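Local coordinates for G protein coupled receptor (Arabidopsis thaliana, PDB 3T33) that binds zinc as a member of the LanC-like family and may play a role in abscisic acid signalling, at residues V299-A302 with Q303-T307; F310-A313 with A314-A317. One frame throughout, in Å; residues are numbered along the deposited sequence.

Contact 1 closes the C-terminal end of helix 291-305, and contact 2 lies near the start of helix 308-324, the next helix in the chain; their centres are 10 Å apart. Both are partly buried and lie away from the zinc site. They also touch each other: Ala301 CB stands 3.6 Å from Phe310 CD2, and Tyr305 packs on the same ring. Contact 2 is regular helix throughout, with three alanines and Phe310 on its buried side and two glutamates toward the surface. Contact 1 loses its regularity at Asn306, and its outer side chains, Gln303, Val304 and Asn306, are exposed, while Val299, Ala301 and Ala302 are buried.

Contact 1: residues V299-A302 with Q303-T307; sequences VKAA and QVYNT
Lys300 and Val304 meet one helical turn apart, the lysine chain slanting across the valine so that CE comes to 3.5 Å from CG2, tighter than a usual carbon contact. Two torsions bring it there: CG lies anti to the backbone N (chi1 172°), and a bend at chi2 (70°) turns the otherwise extended chain toward Val304. Next along the helix, Ala301 CB lies 4.2 Å from Tyr305 CD2, a looser apolar contact. The Tyr305 ring also has Val304 CG1 over one face, 3.4 Å above its plane and displaced toward the rim.

Behind these side chains, main-chain bonds fix the spacing. Tyr305 N reaches Ala301 O at 2.8 Å with an N-H...O angle of 161°, whereas Asn306 N meets Ala302 O at 2.9 Å from above the carbonyl plane. Asn306, the first residue to leave helical geometry, has positive phi; Thr307 then stands at the N-cap position of helix 308-324, though its side chain makes no capping bond.

Val299 and Gln303 face helix 336-350, Lys300 and Ala301 reach Met244 of helix 236-244, Tyr305 packs on helix 250-265, and Ala302 touches Phe310 of helix 308-324.

Contact 2: residues F310-A313 with A314-A317; sequences FVEA and AMEA
Ala314 N is bound by Phe310 O at 2.8 Å with a nearly straight N-H...O angle of 169°, and the same i to i+4 pattern takes up the next three carbonyls. Met315 N goes to Val311 O, Glu316 N to Glu312 O and Ala317 N to Ala313 O, at 2.8 to 3.0 Å. In these three the donor is tilted modestly from the carbonyl plane. Four successive amides and four successive carbonyls are therefore paired within the eight residues, the evidence for uninterrupted alpha-helix.

This is the early part of helix 308-324, in the all-helical fold of a LanC-like protein. Its inner side is built from small residues with one large ring: Ala313 and Ala317 rest on Leu298 and Ala295 of the preceding helix 291-305, while Phe310 reaches both that helix and helix 250-265.

On the outer side Val311 and Met315 run side by side in the same direction, with CG1 and CE 4.0 Å apart. The bend at chi3 of Met315 (-48°) folds CE back over the preceding turn, where it also lies 4.1 Å from CG of Glu312, whose chain it crosses at a slant.

The carboxylate of Glu316 is held from outside the two segments: OE2 forms a salt bridge with Arg267, which should favour its charged form. Glu312 OE2 has a long, weak ion pair with Lys308. The two acids, Glu312 and Glu316, keep their OE1 atoms 5.0 Å apart, like charges not in contact.

Contact 1: residues V299-A302 with Q303-T307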
ATOM      1  N   VAL A 299       7.707   1.802  10.186  1.00 30.62           N
ATOM      2  CA  VAL A 299       6.734   1.214  11.124  1.00 29.80           C
ATOM      3  C   VAL A 299       7.022  -0.233  11.269  1.00 29.92           C
ATOM      4  O   VAL A 299       7.049  -0.740  12.414  1.00 30.81           O
ATOM      5  CB  VAL A 299       5.237   1.444  10.729  1.00 29.18           C
ATOM      6  CG1 VAL A 299       4.301   0.412  11.426  1.00 27.66           C
ATOM      7  CG2 VAL A 299       4.827   2.845  11.066  1.00 27.64           C
ATOM      8  N   LYS A 300       7.255  -0.909  10.134  1.00 30.35           N
ATOM      9  CA  LYS A 300       7.592  -2.352  10.149  1.00 30.29           C
ATOM     10  C   LYS A 300       8.944  -2.584  10.855  1.00 31.11           C
ATOM     11  O   LYS A 300       9.088  -3.459  11.699  1.00 30.82           O
ATOM     12  CB  LYS A 300       7.598  -2.934   8.719  1.00 29.64           C
ATOM     13  CG  LYS A 300       8.101  -4.333   8.625  1.00 30.02           C
ATOM     14  CD  LYS A 300       7.148  -5.309   9.239  1.00 27.56           C
ATOM     15  CE  LYS A 300       7.690  -6.663   9.125  1.00 30.00           C
ATOM     16  NZ  LYS A 300       6.942  -7.652   9.989  1.00 29.47           N
ATOM     17  N   ALA A 301       9.942  -1.795  10.532  1.00 33.06           N
ATOM     18  CA  ALA A 301      11.214  -1.924  11.297  1.00 35.36           C
ATOM     19  C   ALA A 301      10.893  -1.807  12.790  1.00 36.57           C
ATOM     20  O   ALA A 301      11.289  -2.660  13.599  1.00 38.33           O
ATOM     21  CB  ALA A 301      12.188  -0.871  10.874  1.00 34.15           C
ATOM     22  N   ALA A 302      10.111  -0.795  13.149  1.00 37.52           N
ATOM     23  CA  ALA A 302       9.793  -0.581  14.545  1.00 39.92           C
ATOM     24  C   ALA A 302       9.170  -1.781  15.193  1.00 41.16           C
ATOM     25  O   ALA A 302       9.525  -2.093  16.317  1.00 41.66           O
ATOM     26  CB  ALA A 302       8.887   0.623  14.714  1.00 39.54           C
ATOM     27  N   GLN A 303       8.223  -2.446  14.514  1.00 43.54           N
ATOM     28  CA  GLN A 303       7.531  -3.642  15.078  1.00 44.87           C
ATOM     29  C   GLN A 303       8.460  -4.841  15.248  1.00 45.37           C
ATOM     30  O   GLN A 303       8.295  -5.640  16.161  1.00 45.37           O
ATOM     31  CB  GLN A 303       6.329  -4.087  14.217  1.00 44.63           C
ATOM     32  CG  GLN A 303       4.957  -3.481  14.570  1.00 50.25           C
ATOM     33  CD  GLN A 303       3.906  -3.595  13.413  1.00 57.99           C
ATOM     34  OE1 GLN A 303       4.199  -4.153  12.330  1.00 58.71           O
ATOM     35  NE2 GLN A 303       2.690  -3.038  13.637  1.00 56.56           N
ATOM     36  N   VAL A 304       9.399  -4.998  14.329  1.00 46.34           N
ATOM     37  CA  VAL A 304      10.251  -6.189  14.319  1.00 48.10           C
ATOM     38  C   VAL A 304      11.426  -5.998  15.259  1.00 48.48           C
ATOM     39  O   VAL A 304      11.829  -6.929  15.969  1.00 48.64           O
ATOM     40  CB  VAL A 304      10.897  -6.467  12.917  1.00 48.38           C
ATOM     41  CG1 VAL A 304      11.661  -7.784  12.960  1.00 49.27           C
ATOM     42  CG2 VAL A 304       9.883  -6.521  11.848  1.00 47.46           C
ATOM     43  N   TYR A 305      11.994  -4.794  15.223  1.00 48.94           N
ATOM     44  CA  TYR A 305      13.273  -4.535  15.913  1.00 50.01           C
ATOM     45  C   TYR A 305      13.127  -3.888  17.269  1.00 51.16           C
ATOM     46  O   TYR A 305      13.940  -4.129  18.164  1.00 51.15           O
ATOM     47  CB  TYR A 305      14.229  -3.786  14.997  1.00 48.49           C
ATOM     48  CG  TYR A 305      14.458  -4.643  13.770  1.00 46.09           C
ATOM     49  CD1 TYR A 305      14.722  -6.008  13.924  1.00 42.95           C
ATOM     50  CD2 TYR A 305      14.383  -4.115  12.460  1.00 44.59           C
ATOM     51  CE1 TYR A 305      14.920  -6.836  12.826  1.00 41.94           C
ATOM     52  CE2 TYR A 305      14.597  -4.956  11.305  1.00 40.15           C
ATOM     53  CZ  TYR A 305      14.856  -6.313  11.520  1.00 41.93           C
ATOM     54  OH  TYR A 305      15.047  -7.193  10.470  1.00 41.97           O
ATOM     55  N   ASN A 306      12.038  -3.138  17.431  1.00 52.14           N
ATOM     56  CA  ASN A 306      11.762  -2.378  18.650  1.00 53.48           C
ATOM     57  C   ASN A 306      12.885  -1.441  19.069  1.00 53.96           C
ATOM     58  O   ASN A 306      13.490  -1.582  20.113  1.00 54.38           O
ATOM     59  CB  ASN A 306      11.324  -3.264  19.818  1.00 53.35           C
ATOM     60  CG  ASN A 306      10.442  -2.494  20.794  1.00 56.04           C
ATOM     61  OD1 ASN A 306      10.038  -1.353  20.493  1.00 54.90           O
ATOM     62  ND2 ASN A 306      10.139  -3.090  21.955  1.00 55.51           N
ATOM     63  N   THR A 307      13.138  -0.460  18.241  1.00 54.55           N
ATOM     64  CA  THR A 307      14.260   0.399  18.453  1.00 55.18           C
ATOM     65  C   THR A 307      13.678   1.771  18.581  1.00 54.98           C
ATOM     66  O   THR A 307      12.729   2.101  17.865  1.00 55.14           O
ATOM     67  CB  THR A 307      15.153   0.306  17.211  1.00 55.53           C
ATOM     68  OG1 THR A 307      15.916  -0.902  17.295  1.00 58.45           O
ATOM     69  CG2 THR A 307      16.086   1.429  17.119  1.00 55.86           C
TER

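Contact 2: residues F310-A313 with A314-A317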
ATOM      1  N   PHE A 310      13.759   3.833  15.313  1.00 45.52           N
ATOM      2  CA  PHE A 310      12.826   3.467  14.249  1.00 44.11           C
ATOM      3  C   PHE A 310      11.464   4.009  14.610  1.00 43.12           C
ATOM      4  O   PHE A 310      10.901   4.749  13.823  1.00 42.74           O
ATOM      5  CB  PHE A 310      12.763   1.921  14.017  1.00 44.34           C
ATOM      6  CG  PHE A 310      14.022   1.321  13.361  1.00 42.86           C
ATOM      7  CD1 PHE A 310      14.835   2.079  12.515  1.00 40.35           C
ATOM      8  CD2 PHE A 310      14.365  -0.007  13.589  1.00 43.29           C
ATOM      9  CE1 PHE A 310      15.993   1.549  11.938  1.00 40.93           C
ATOM     10  CE2 PHE A 310      15.501  -0.554  13.009  1.00 41.62           C
ATOM     11  CZ  PHE A 310      16.325   0.242  12.173  1.00 40.87           C
ATOM     12  N   VAL A 311      10.978   3.689  15.821  1.00 42.14           N
ATOM     13  CA  VAL A 311       9.756   4.268  16.377  1.00 41.89           C
ATOM     14  C   VAL A 311       9.695   5.785  16.114  1.00 42.15           C
ATOM     15  O   VAL A 311       8.743   6.298  15.504  1.00 42.43           O
ATOM     16  CB  VAL A 311       9.658   4.019  17.909  1.00 42.34           C
ATOM     17  CG1 VAL A 311       8.352   4.553  18.474  1.00 41.36           C
ATOM     18  CG2 VAL A 311       9.725   2.581  18.220  1.00 42.16           C
ATOM     19  N   GLU A 312      10.743   6.499  16.513  1.00 41.73           N
ATOM     20  CA  GLU A 312      10.703   7.942  16.466  1.00 42.21           C
ATOM     21  C   GLU A 312      10.785   8.433  15.047  1.00 41.04           C
ATOM     22  O   GLU A 312      10.123   9.422  14.685  1.00 41.50           O
ATOM     23  CB  GLU A 312      11.827   8.570  17.327  1.00 43.20           C
ATOM     24  CG  GLU A 312      11.570   8.509  18.868  1.00 46.94           C
ATOM     25  CD  GLU A 312      12.628   9.307  19.681  1.00 54.98           C
ATOM     26  OE1 GLU A 312      13.660   9.736  19.079  1.00 51.93           O
ATOM     27  OE2 GLU A 312      12.416   9.517  20.917  1.00 59.55           O
ATOM     28  N   ALA A 313      11.602   7.740  14.252  1.00 39.59           N
ATOM     29  CA  ALA A 313      11.753   8.080  12.849  1.00 38.35           C
ATOM     30  C   ALA A 313      10.423   7.894  12.087  1.00 37.32           C
ATOM     31  O   ALA A 313      10.045   8.736  11.263  1.00 35.21           O
ATOM     32  CB  ALA A 313      12.867   7.259  12.223  1.00 38.03           C
ATOM     33  N   ALA A 314       9.725   6.792  12.396  1.00 36.65           N
ATOM     34  CA  ALA A 314       8.372   6.531  11.850  1.00 36.80           C
ATOM     35  C   ALA A 314       7.427   7.667  12.205  1.00 37.52           C
ATOM     36  O   ALA A 314       6.715   8.156  11.327  1.00 37.79           O
ATOM     37  CB  ALA A 314       7.798   5.207  12.372  1.00 35.23           C
ATOM     38  N   MET A 315       7.456   8.105  13.477  1.00 37.82           N
ATOM     39  CA  MET A 315       6.576   9.174  13.936  1.00 38.07           C
ATOM     40  C   MET A 315       6.922  10.426  13.223  1.00 37.76           C
ATOM     41  O   MET A 315       6.031  11.173  12.811  1.00 38.64           O
ATOM     42  CB  MET A 315       6.579   9.359  15.480  1.00 38.85           C
ATOM     43  CG  MET A 315       5.850   8.207  16.257  1.00 42.76           C
ATOM     44  SD  MET A 315       5.790   8.177  18.114  1.00 53.36           S
ATOM     45  CE  MET A 315       7.478   8.484  18.542  1.00 50.14           C
ATOM     46  N   GLU A 316       8.205  10.651  13.010  1.00 37.45           N
ATOM     47  CA  GLU A 316       8.634  11.900  12.350  1.00 38.29           C
ATOM     48  C   GLU A 316       8.271  11.954  10.893  1.00 37.56           C
ATOM     49  O   GLU A 316       7.971  13.023  10.357  1.00 38.50           O
ATOM     50  CB  GLU A 316      10.151  12.072  12.484  1.00 38.79           C
ATOM     51  CG  GLU A 316      10.582  12.376  13.890  1.00 43.24           C
ATOM     52  CD  GLU A 316      12.072  12.803  13.971  1.00 53.45           C
ATOM     53  OE1 GLU A 316      12.774  12.308  14.899  1.00 55.23           O
ATOM     54  OE2 GLU A 316      12.531  13.625  13.115  1.00 53.04           O
ATOM     55  N   ALA A 317       8.363  10.799  10.229  1.00 37.20           N
ATOM     56  CA  ALA A 317       7.900  10.654   8.855  1.00 36.93           C
ATOM     57  C   ALA A 317       6.373  10.922   8.791  1.00 36.79           C
ATOM     58  O   ALA A 317       5.898  11.569   7.874  1.00 35.82           O
ATOM     59  CB  ALA A 317       8.248   9.255   8.324  1.00 36.54           C
TER